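Long-range contacts in bilirubin-inducible fluorescent protein UnaG (Anguilla japonica, PDB 4I3B), which binds unconjugated bilirubin with high affinity inside a beta-barrel and, once loaded and excited, emits green fluorescence: residues H15-Y20 / V128-R132; F69-F75 / K87-L92. One frame throughout, in Å; residues are numbered along the deposited sequence. Where two conformers were deposited one is given.

Contact 1 and contact 2 lie on opposite sides of the centre of an FABP-like barrel that holds bilirubin inside. Contact 1 (15-20 with 128-132) pairs the end of the first strand with the last strand and packs the following helix on it; contact 2 (69-75 with 87-92) lies at the open edge of the sheet, where the chain leaves strand 64-70, turns, and pairs at 75-77 with strand 86-93. Their centres are 23 Å apart, with nearest atoms about 10 Å apart. Bilirubin relates them: R132 bonds one propionate in contact 1, and F69 touches the pigment in contact 2. Along the chain, contact 2 is nested inside the loop closed by contact 1.

Contact 1: residues H15-Y20 / V128-R132; sequences HNFGEY and VVAVR. With BLR (3-[5-[(Z)-(4-ethenyl-3-methyl-5-oxidanylidene-pyrrol-2-ylidene)methyl]-2-[[5-[(Z)-(3-ethenyl-4-methyl-5-oxidanylidene-pyrrol-2-ylidene)methyl]-3-(3-hydroxy-3-oxopropyl)-4-methyl-1H-pyrrol-2-yl]methyl]-4-methyl-1H-pyrrol-3-yl]propanoic acid), chain G.
V128 sets its CG1 methyl against the backbone of Y20, 3.8 Å from Y20 CA, where the first and last strands of the FABP-type beta-barrel meet and the chain turns into helix 17-23. V129 contributes its carbonyl: N16 ND2 donates to V129 O at 2.9 Å, with the oxygen near the amide plane of N16 but the donor standing above the carbonyl plane. N16, just before the helix, thus uses its amide not to cap it but to reach the last strand. A130 turns its methyl under the loop and first helical turn, with A130 CB 3.3 Å from H15 O and 3.7 Å from Y20 CB. V131 and H15 form an antiparallel hydrogen-bonded pair, H15 N to V131 O at 2.8 Å and V131 N to H15 O at 3.1 Å. R132 ends the series in the pigment pocket. Its CD lies over the middle of the F17 ring, and the bend at chi3 (91°) sends NE and the guanidinium across the same face, planes 17° apart, in a cation-pi stack. T37 OG1 takes a bond from NH2. The edge of the F17 ring meets a pyrrole of bilirubin, and at the edge of the guanidinium R132 NH1 donates to the propionate oxygen O1D of bilirubin at 2.9 Å.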
ATOM      1  N   HIS A  15       7.816   1.249  10.308  1.00  9.71           N
ATOM      2  CA  HIS A  15       9.260   1.396  10.469  1.00  9.60           C
ATOM      3  C   HIS A  15       9.904   1.646   9.123  1.00  8.82           C
ATOM      4  O   HIS A  15       9.659   0.920   8.146  1.00  8.92           O
ATOM      5  CB  HIS A  15       9.879   0.148  11.110  1.00 11.42           C
ATOM      6  CG  HIS A  15      11.352   0.265  11.323  1.00 11.94           C
ATOM      7  ND1 HIS A  15      11.898   1.197  12.174  1.00 14.25           N
ATOM      8  CD2 HIS A  15      12.403  -0.370  10.745  1.00 11.76           C
ATOM      9  CE1 HIS A  15      13.212   1.100  12.158  1.00 13.53           C
ATOM     10  NE2 HIS A  15      13.548   0.154  11.298  1.00 15.33           N
ATOM     11  N   ASN A  16      10.758   2.666   9.109  1.00  9.12           N
ATOM     12  CA  ASN A  16      11.568   3.056   7.983  1.00  9.49           C
ATOM     13  C   ASN A  16      10.745   3.572   6.791  1.00  8.73           C
ATOM     14  O   ASN A  16      11.225   3.590   5.655  1.00  9.40           O
ATOM     15  CB  ASN A  16      12.505   1.918   7.525  1.00  9.73           C
ATOM     16  CG  ASN A  16      13.831   2.451   6.949  1.00 10.61           C
ATOM     17  OD1 ASN A  16      14.467   3.346   7.506  1.00 12.30           O
ATOM     18  ND2 ASN A  16      14.227   1.904   5.813  1.00 12.28           N
ATOM     19  N   PHE A  17       9.523   4.025   7.050  1.00  8.65           N
ATOM     20  CA  PHE A  17       8.606   4.359   5.968  1.00  8.13           C
ATOM     21  C   PHE A  17       9.018   5.645   5.238  1.00  8.88           C
ATOM     22  O   PHE A  17       9.026   5.692   4.008  1.00  9.78           O
ATOM     23  CB  PHE A  17       7.171   4.428   6.491  1.00  8.36           C
ATOM     24  CG  PHE A  17       6.122   4.628   5.404  1.00  9.59           C
ATOM     25  CD1 PHE A  17       6.119   3.882   4.234  1.00 11.87           C
ATOM     26  CD2 PHE A  17       5.124   5.581   5.582  1.00  9.62           C
ATOM     27  CE1 PHE A  17       5.145   4.084   3.282  1.00 11.88           C
ATOM     28  CE2 PHE A  17       4.144   5.763   4.624  1.00 10.83           C
ATOM     29  CZ  PHE A  17       4.175   5.030   3.467  1.00 11.16           C
ATOM     30  N   GLY A  18       9.403   6.678   5.986  1.00  8.85           N
ATOM     31  CA  GLY A  18       9.876   7.878   5.334  1.00  9.73           C
ATOM     32  C   GLY A  18      11.070   7.639   4.450  1.00  9.92           C
ATOM     33  O   GLY A  18      11.183   8.249   3.387  1.00 10.63           O
ATOM     34  N   GLU A  19      11.976   6.776   4.900  1.00  9.37           N
ATOM     35  CA  GLU A  19      13.163   6.434   4.103  1.00 10.49           C
ATOM     36  C   GLU A  19      12.762   5.717   2.804  1.00  9.10           C
ATOM     37  O   GLU A  19      13.296   6.003   1.723  1.00 10.38           O
ATOM     38  CB  GLU A  19      14.108   5.568   4.940  1.00 11.16           C
ATOM     39  CG  GLU A  19      14.750   6.329   6.096  1.00 14.69           C
ATOM     40  CD  GLU A  19      13.931   6.429   7.412  1.00 18.13           C
ATOM     41  OE1 GLU A  19      12.728   6.097   7.489  1.00 16.18           O
ATOM     42  OE2 GLU A  19      14.542   6.838   8.431  1.00 22.50           O
ATOM     43  N   TYR A  20      11.761   4.835   2.881  1.00  9.01           N
ATOM     44  CA  TYR A  20      11.211   4.187   1.694  1.00  8.88           C
ATOM     45  C   TYR A  20      10.615   5.236   0.762  1.00  8.38           C
ATOM     46  O   TYR A  20      10.846   5.216  -0.456  1.00  8.39           O
ATOM     47  CB  TYR A  20      10.161   3.139   2.094  1.00  9.82           C
ATOM     48  CG  TYR A  20       9.409   2.649   0.891  1.00  9.21           C
ATOM     49  CD1 TYR A  20       9.931   1.653   0.087  1.00 10.48           C
ATOM     50  CD2 TYR A  20       8.190   3.222   0.513  1.00 10.18           C
ATOM     51  CE1 TYR A  20       9.253   1.236  -1.039  1.00  9.04           C
ATOM     52  CE2 TYR A  20       7.517   2.810  -0.616  1.00 11.60           C
ATOM     53  CZ  TYR A  20       8.034   1.827  -1.383  1.00 10.31           C
ATOM     54  OH  TYR A  20       7.341   1.441  -2.511  1.00 12.06           O
ATOM     55  N   VAL A 128      16.358  -0.458   0.087  1.00 12.36           N
ATOM     56  CA  VAL A 128      15.630   0.181   1.160  1.00 10.85           C
ATOM     57  C   VAL A 128      14.350  -0.581   1.402  1.00 10.70           C
ATOM     58  O   VAL A 128      13.530  -0.758   0.497  1.00 11.69           O
ATOM     59  CB  VAL A 128      15.280   1.625   0.778  1.00 11.14           C
ATOM     60  CG1 VAL A 128      14.505   2.312   1.901  1.00 11.40           C
ATOM     61  CG2 VAL A 128      16.549   2.394   0.457  1.00 15.96           C
ATOM     62  N   VAL A 129      14.182  -1.045   2.622  1.00  8.78           N
ATOM     63  CA  VAL A 129      13.015  -1.819   3.026  1.00  8.02           C
ATOM     64  C   VAL A 129      12.297  -1.151   4.189  1.00  8.65           C
ATOM     65  O   VAL A 129      12.953  -0.643   5.119  1.00 10.62           O
ATOM     66  CB  VAL A 129      13.428  -3.256   3.416  1.00  9.72           C
ATOM     67  CG1 VAL A 129      12.198  -4.150   3.571  1.00 11.36           C
ATOM     68  CG2 VAL A 129      14.401  -3.852   2.386  1.00 11.47           C
ATOM     69  N   ALA A 130      10.966  -1.153   4.136  1.00  8.28           N
ATOM     70  CA  ALA A 130      10.141  -0.618   5.225  1.00  8.11           C
ATOM     71  C   ALA A 130       9.044  -1.631   5.538  1.00  8.09           C
ATOM     72  O   ALA A 130       8.800  -2.556   4.740  1.00  8.92           O
ATOM     73  CB  ALA A 130       9.552   0.736   4.874  1.00  9.09           C
ATOM     74  N   VAL A 131       8.393  -1.442   6.673  1.00  8.31           N
ATOM     75  CA  VAL A 131       7.299  -2.285   7.061  0.58  8.46           C
ATOM     76  C   VAL A 131       6.246  -1.458   7.774  1.00  8.98           C
ATOM     77  O   VAL A 131       6.564  -0.536   8.541  1.00 10.48           O
ATOM     78  CB  VAL A 131       7.754  -3.444   7.965  0.58  9.98           C
ATOM     79  CG1 VAL A 131       8.465  -4.496   7.147  0.58 18.68           C
ATOM     80  CG2 VAL A 131       8.605  -2.922   9.169  0.58  8.66           C
ATOM     81  N   ARG A 132       4.988  -1.775   7.484  1.00  8.02           N
ATOM     82  CA  ARG A 132       3.877  -1.242   8.240  1.00  9.01           C
ATOM     83  C   ARG A 132       2.951  -2.383   8.597  1.00  9.11           C
ATOM     84  O   ARG A 132       2.881  -3.378   7.883  1.00 10.71           O
ATOM     85  CB  ARG A 132       3.129  -0.165   7.462  1.00  9.89           C
ATOM     86  CG  ARG A 132       4.063   0.829   6.774  1.00  9.93           C
ATOM     87  CD  ARG A 132       3.232   1.820   5.995  1.00 14.68           C
ATOM     88  NE  ARG A 132       2.885   2.988   6.790  1.00 12.44           N
ATOM     89  CZ  ARG A 132       2.031   3.947   6.388  1.00 11.69           C
ATOM     90  NH1 ARG A 132       1.319   3.864   5.253  1.00 12.37           N
ATOM     91  NH2 ARG A 132       1.874   5.016   7.142  1.00 12.60           N
TER
HETATM   92  CHA BLR G 201      -1.334   3.504   2.096  1.00  9.07           C
HETATM   93  NA  BLR G 201      -2.223   1.537   0.778  1.00  9.01           N
HETATM   94  C1A BLR G 201      -1.992   2.873   0.882  1.00  8.94           C
HETATM   95  C2A BLR G 201      -2.335   3.486  -0.312  1.00  8.73           C
HETATM   96  C3A BLR G 201      -2.772   2.471  -1.164  1.00  8.64           C
HETATM   97  C4A BLR G 201      -2.699   1.274  -0.463  1.00  9.52           C
HETATM   98  CMA BLR G 201      -3.258   2.634  -2.573  1.00 10.59           C
HETATM   99  CAA BLR G 201      -2.262   4.952  -0.605  1.00 10.02           C
HETATM  100  CBA BLR G 201      -1.094   5.319  -1.431  1.00 10.91           C
HETATM  101  CGA BLR G 201      -1.030   6.767  -1.759  1.00 11.26           C
HETATM  102  O1A BLR G 201      -1.574   7.633  -1.015  1.00 11.02           O
HETATM  103  O2A BLR G 201      -0.431   7.077  -2.852  1.00 12.11           O
HETATM  104  CHB BLR G 201      -3.093  -0.034  -1.012  1.00  9.98           C
HETATM  105  NB  BLR G 201      -3.289  -1.350   1.053  1.00 10.08           N
HETATM  106  C1B BLR G 201      -3.372  -1.202  -0.350  1.00 10.26           C
HETATM  107  C2B BLR G 201      -3.744  -2.441  -0.906  1.00  8.31           C
HETATM  108  C3B BLR G 201      -3.927  -3.326   0.005  1.00  9.89           C
HETATM  109  C4B BLR G 201      -3.640  -2.787   1.398  1.00 10.56           C
HETATM  110  CMB BLR G 201      -3.917  -2.642  -2.399  1.00 10.51           C
HETATM  111  OB  BLR G 201      -3.672  -3.235   2.491  1.00 10.48           O
HETATM  112  CAB BLR G 201      -4.345  -4.739  -0.172  1.00 11.29           C
HETATM  113  CBB BLR G 201      -4.507  -5.631   0.852  1.00 11.78           C
HETATM  114  NC  BLR G 201       0.817   8.327   2.176  1.00 11.07           N
HETATM  115  C1C BLR G 201       0.751   9.851   2.368  1.00 12.05           C
HETATM  116  C2C BLR G 201       1.849  10.290   1.460  1.00 11.26           C
HETATM  117  C3C BLR G 201       2.412   9.295   0.866  1.00  9.08           C
HETATM  118  C4C BLR G 201       1.861   8.075   1.217  1.00 10.58           C
HETATM  119  CMC BLR G 201       2.134  11.745   1.301  1.00 12.81           C
HETATM  120  OC  BLR G 201       0.011  10.441   3.104  1.00 14.02           O
HETATM  121  CAC BLR G 201       3.494   9.371  -0.131  1.00 10.60           C
HETATM  122  CBC BLR G 201       4.511  10.265  -0.051  1.00 11.63           C
HETATM  123  CHD BLR G 201       2.193   6.832   0.789  1.00  9.10           C
HETATM  124  ND  BLR G 201       0.272   5.372   1.646  1.00  9.01           N
HETATM  125  C1D BLR G 201       1.460   5.583   1.048  1.00  9.53           C
HETATM  126  C2D BLR G 201       1.968   4.259   0.633  1.00  7.22           C
HETATM  127  C3D BLR G 201       1.057   3.308   1.013  1.00  8.66           C
HETATM  128  C4D BLR G 201      -0.085   3.985   1.653  1.00  8.40           C
HETATM  129  CMD BLR G 201       3.281   4.077  -0.053  1.00  9.62           C
HETATM  130  CAD BLR G 201       1.183   1.832   0.751  1.00  8.55           C
HETATM  131  CBD BLR G 201       1.668   1.112   1.994  1.00  9.06           C
HETATM  132  CGD BLR G 201       0.539   0.820   2.914  1.00  9.44           C
HETATM  133  O1D BLR G 201       0.572   1.272   4.072  1.00  9.49           O
HETATM  134  O2D BLR G 201      -0.423   0.097   2.563  1.00  9.44           O

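Contact 2: residues F69-F75 / K87-L92; sequences FKLGEEF and KSVVNL
G72 N donates to V90 O at 2.8 Å, tying the turn after strand 64-70 to strand 86-93, where the FABP barrel has its split between strands 64-70 and 75-77. Two more backbone bonds join F75 and S88, an antiparallel hydrogen-bonded pair that begins the regular pairing of 75-77 with 86-93. G72 belongs to a type II turn from K70 to E73, and its positive phi suits glycine. A water with three bonds joins this turn to the strand, donating to K70 O and E73 O and accepting from V90 N at 2.9 Å.

Looser contacts of side chains include E74, which is extended and crosses K87 at a slant, E74 CD 3.8 Å from K87 CB; the salt bridge of K87 NZ is with D76.

Ring contacts gather round V90 and S88. V90 CG2 sits over the centre of the F69 ring, 3.7 Å from its centroid, in a CH-pi contact, while the same methyl meets the edge of F75. F69 also touches bilirubin, and an alanine here would probably leave V90 CG2 without its ring and open a gap beside the pigment. Chi1 of F75 (61°) folds its ring back across S88, whose CB lies over one face, toward the rim, 3.5 Å from F75 CZ.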
ATOM      1  N   PHE A  69      -8.649  -2.535  -8.909  1.00 12.30           N
ATOM      2  CA  PHE A  69      -7.922  -3.384  -9.836  1.00 12.12           C
ATOM      3  C   PHE A  69      -8.476  -4.794  -9.908  1.00 12.86           C
ATOM      4  O   PHE A  69      -9.200  -5.249  -9.013  1.00 14.45           O
ATOM      5  CB  PHE A  69      -6.434  -3.449  -9.449  1.00 10.54           C
ATOM      6  CG  PHE A  69      -6.202  -3.886  -8.018  1.00 10.47           C
ATOM      7  CD1 PHE A  69      -6.137  -5.244  -7.697  1.00 12.31           C
ATOM      8  CD2 PHE A  69      -6.040  -2.949  -7.004  1.00 12.10           C
ATOM      9  CE1 PHE A  69      -5.912  -5.664  -6.366  1.00 11.80           C
ATOM     10  CE2 PHE A  69      -5.826  -3.363  -5.692  1.00 10.93           C
ATOM     11  CZ  PHE A  69      -5.767  -4.719  -5.379  1.00 12.45           C
ATOM     12  N   LYS A  70      -8.112  -5.466 -10.987  0.63 12.56           N
ATOM     13  CA  LYS A  70      -8.349  -6.879 -11.166  0.63 13.73           C
ATOM     14  C   LYS A  70      -6.998  -7.596 -11.076  0.63 12.92           C
ATOM     15  O   LYS A  70      -6.018  -7.164 -11.681  0.63 11.54           O
ATOM     16  CB  LYS A  70      -9.016  -7.095 -12.529  0.63 16.47           C
ATOM     17  CG  LYS A  70      -9.215  -8.550 -12.912  0.63 17.14           C
ATOM     18  CD  LYS A  70     -10.129  -8.677 -14.122  0.63 22.95           C
ATOM     19  CE  LYS A  70      -9.960 -10.027 -14.796  0.63 24.85           C
ATOM     20  NZ  LYS A  70     -10.325 -11.175 -13.913  0.63 27.13           N
ATOM     21  N   LEU A  71      -6.926  -8.694 -10.330  1.00 13.54           N
ATOM     22  CA  LEU A  71      -5.669  -9.422 -10.209  0.80 14.78           C
ATOM     23  C   LEU A  71      -5.114  -9.732 -11.583  1.00 13.12           C
ATOM     24  O   LEU A  71      -5.842 -10.203 -12.472  1.00 16.98           O
ATOM     25  CB  LEU A  71      -5.854 -10.730  -9.437  0.80 17.50           C
ATOM     26  CG  LEU A  71      -6.312 -10.556  -7.989  0.80 18.53           C
ATOM     27  CD1 LEU A  71      -6.558 -11.904  -7.332  0.80 22.04           C
ATOM     28  CD2 LEU A  71      -5.280  -9.774  -7.207  0.80 18.20           C
ATOM     29  N   GLY A  72      -3.826  -9.492 -11.760  1.00 13.34           N
ATOM     30  CA  GLY A  72      -3.144  -9.808 -12.990  1.00 14.67           C
ATOM     31  C   GLY A  72      -3.254  -8.765 -14.082  1.00 13.55           C
ATOM     32  O   GLY A  72      -2.625  -8.911 -15.118  1.00 16.05           O
ATOM     33  N   GLU A  73      -4.071  -7.739 -13.878  0.63 11.78           N
ATOM     34  CA  GLU A  73      -4.308  -6.730 -14.903  0.63 11.86           C
ATOM     35  C   GLU A  73      -3.617  -5.424 -14.540  0.63 12.64           C
ATOM     36  O   GLU A  73      -3.911  -4.815 -13.517  0.63 11.40           O
ATOM     37  CB  GLU A  73      -5.815  -6.491 -15.102  0.63 12.28           C
ATOM     38  CG  GLU A  73      -6.160  -5.443 -16.188  0.63 12.88           C
ATOM     39  CD  GLU A  73      -7.635  -5.067 -16.220  0.63 20.13           C
ATOM     40  OE1 GLU A  73      -8.293  -5.356 -17.246  0.63 25.81           O
ATOM     41  OE2 GLU A  73      -8.128  -4.454 -15.243  0.63 19.55           O
ATOM     42  N   GLU A  74      -2.692  -4.989 -15.379  1.00 12.64           N
ATOM     43  CA  GLU A  74      -1.992  -3.739 -15.151  1.00 12.92           C
ATOM     44  C   GLU A  74      -2.955  -2.552 -15.191  1.00 11.85           C
ATOM     45  O   GLU A  74      -3.905  -2.507 -15.986  1.00 13.10           O
ATOM     46  CB  GLU A  74      -0.898  -3.596 -16.211  1.00 14.51           C
ATOM     47  CG  GLU A  74      -0.018  -2.386 -16.013  1.00 17.35           C
ATOM     48  CD  GLU A  74       1.090  -2.328 -17.060  1.00 21.88           C
ATOM     49  OE1 GLU A  74       2.169  -2.913 -16.815  1.00 23.48           O
ATOM     50  OE2 GLU A  74       0.884  -1.712 -18.123  1.00 26.69           O
ATOM     51  N   PHE A  75      -2.691  -1.565 -14.341  1.00 11.35           N
ATOM     52  CA  PHE A  75      -3.519  -0.368 -14.302  1.00 12.12           C
ATOM     53  C   PHE A  75      -2.681   0.869 -14.016  1.00 10.85           C
ATOM     54  O   PHE A  75      -1.574   0.778 -13.486  1.00 11.81           O
ATOM     55  CB  PHE A  75      -4.656  -0.502 -13.277  1.00 12.15           C
ATOM     56  CG  PHE A  75      -4.205  -0.699 -11.844  1.00 11.79           C
ATOM     57  CD1 PHE A  75      -3.760  -1.952 -11.402  1.00 11.62           C
ATOM     58  CD2 PHE A  75      -4.229   0.362 -10.928  1.00 11.94           C
ATOM     59  CE1 PHE A  75      -3.373  -2.146 -10.080  1.00 11.90           C
ATOM     60  CE2 PHE A  75      -3.823   0.169  -9.609  1.00 13.16           C
ATOM     61  CZ  PHE A  75      -3.396  -1.088  -9.184  1.00 12.21           C
ATOM     62  N   LYS A  87       2.717   2.372 -13.515  1.00 10.32           N
ATOM     63  CA  LYS A  87       1.915   1.251 -13.960  1.00 10.47           C
ATOM     64  C   LYS A  87       2.000   0.227 -12.856  1.00  9.99           C
ATOM     65  O   LYS A  87       3.094  -0.134 -12.431  1.00 10.73           O
ATOM     66  CB  LYS A  87       2.487   0.662 -15.250  1.00 12.60           C
ATOM     67  CG  LYS A  87       2.509   1.648 -16.408  1.00 15.54           C
ATOM     68  CD  LYS A  87       1.108   1.958 -16.903  1.00 20.99           C
ATOM     69  CE  LYS A  87       1.131   2.626 -18.262  1.00 26.28           C
ATOM     70  NZ  LYS A  87      -0.231   2.722 -18.830  1.00 28.52           N
ATOM     71  N   SER A  88       0.851  -0.238 -12.401  1.00  9.68           N
ATOM     72  CA  SER A  88       0.767  -1.123 -11.235  1.00  9.85           C
ATOM     73  C   SER A  88       0.104  -2.455 -11.594  1.00 10.45           C
ATOM     74  O   SER A  88      -0.732  -2.516 -12.497  1.00 10.27           O
ATOM     75  CB  SER A  88      -0.043  -0.443 -10.149  1.00 10.54           C
ATOM     76  OG  SER A  88       0.649   0.737  -9.788  1.00 10.48           O
ATOM     77  N   VAL A  89       0.452  -3.504 -10.867  1.00  9.94           N
ATOM     78  CA  VAL A  89      -0.205  -4.784 -11.065  1.00 10.08           C
ATOM     79  C   VAL A  89      -0.165  -5.543  -9.750  1.00 10.24           C
ATOM     80  O   VAL A  89       0.808  -5.437  -8.984  1.00 10.64           O
ATOM     81  CB  VAL A  89       0.435  -5.600 -12.220  1.00 11.12           C
ATOM     82  CG1 VAL A  89       1.854  -6.062 -11.866  1.00 13.25           C
ATOM     83  CG2 VAL A  89      -0.482  -6.759 -12.627  1.00 11.79           C
ATOM     84  N   VAL A  90      -1.231  -6.282  -9.480  1.00 10.02           N
ATOM     85  CA  VAL A  90      -1.355  -7.017  -8.242  1.00  9.31           C
ATOM     86  C   VAL A  90      -1.618  -8.488  -8.547  1.00  9.81           C
ATOM     87  O   VAL A  90      -2.430  -8.791  -9.408  1.00 10.90           O
ATOM     88  CB  VAL A  90      -2.501  -6.454  -7.385  1.00 10.51           C
ATOM     89  CG1 VAL A  90      -2.435  -7.048  -5.966  1.00 13.39           C
ATOM     90  CG2 VAL A  90      -2.420  -4.906  -7.332  1.00 11.72           C
ATOM     91  N   ASN A  91      -0.942  -9.384  -7.840  1.00  9.54           N
ATOM     92  CA  ASN A  91      -1.140 -10.819  -8.017  1.00 10.43           C
ATOM     93  C   ASN A  91      -0.964 -11.523  -6.687  1.00 11.95           C
ATOM     94  O   ASN A  91      -0.272 -11.039  -5.789  1.00 12.71           O
ATOM     95  CB  ASN A  91      -0.081 -11.423  -8.929  1.00 11.66           C
ATOM     96  CG  ASN A  91      -0.139 -10.918 -10.327  1.00 12.69           C
ATOM     97  OD1 ASN A  91      -0.878 -11.431 -11.154  1.00 16.54           O
ATOM     98  ND2 ASN A  91       0.698  -9.926 -10.631  1.00 13.74           N
ATOM     99  N   LEU A  92      -1.539 -12.706  -6.575  1.00 15.09           N
ATOM    100  CA  LEU A  92      -1.284 -13.577  -5.443  1.00 13.67           C
ATOM    101  C   LEU A  92      -0.031 -14.452  -5.651  1.00 15.07           C
ATOM    102  O   LEU A  92       0.234 -14.915  -6.759  1.00 15.40           O
ATOM    103  CB  LEU A  92      -2.495 -14.487  -5.228  1.00 16.13           C
ATOM    104  CG  LEU A  92      -3.755 -13.754  -4.778  1.00 20.36           C
ATOM    105  CD1 LEU A  92      -5.018 -14.522  -5.118  1.00 23.23           C
ATOM    106  CD2 LEU A  92      -3.655 -13.535  -3.300  1.00 23.02           C
TER
HETATM  107  O   HOH W   1      -3.679  -5.724 -10.959  0.92 10.38           O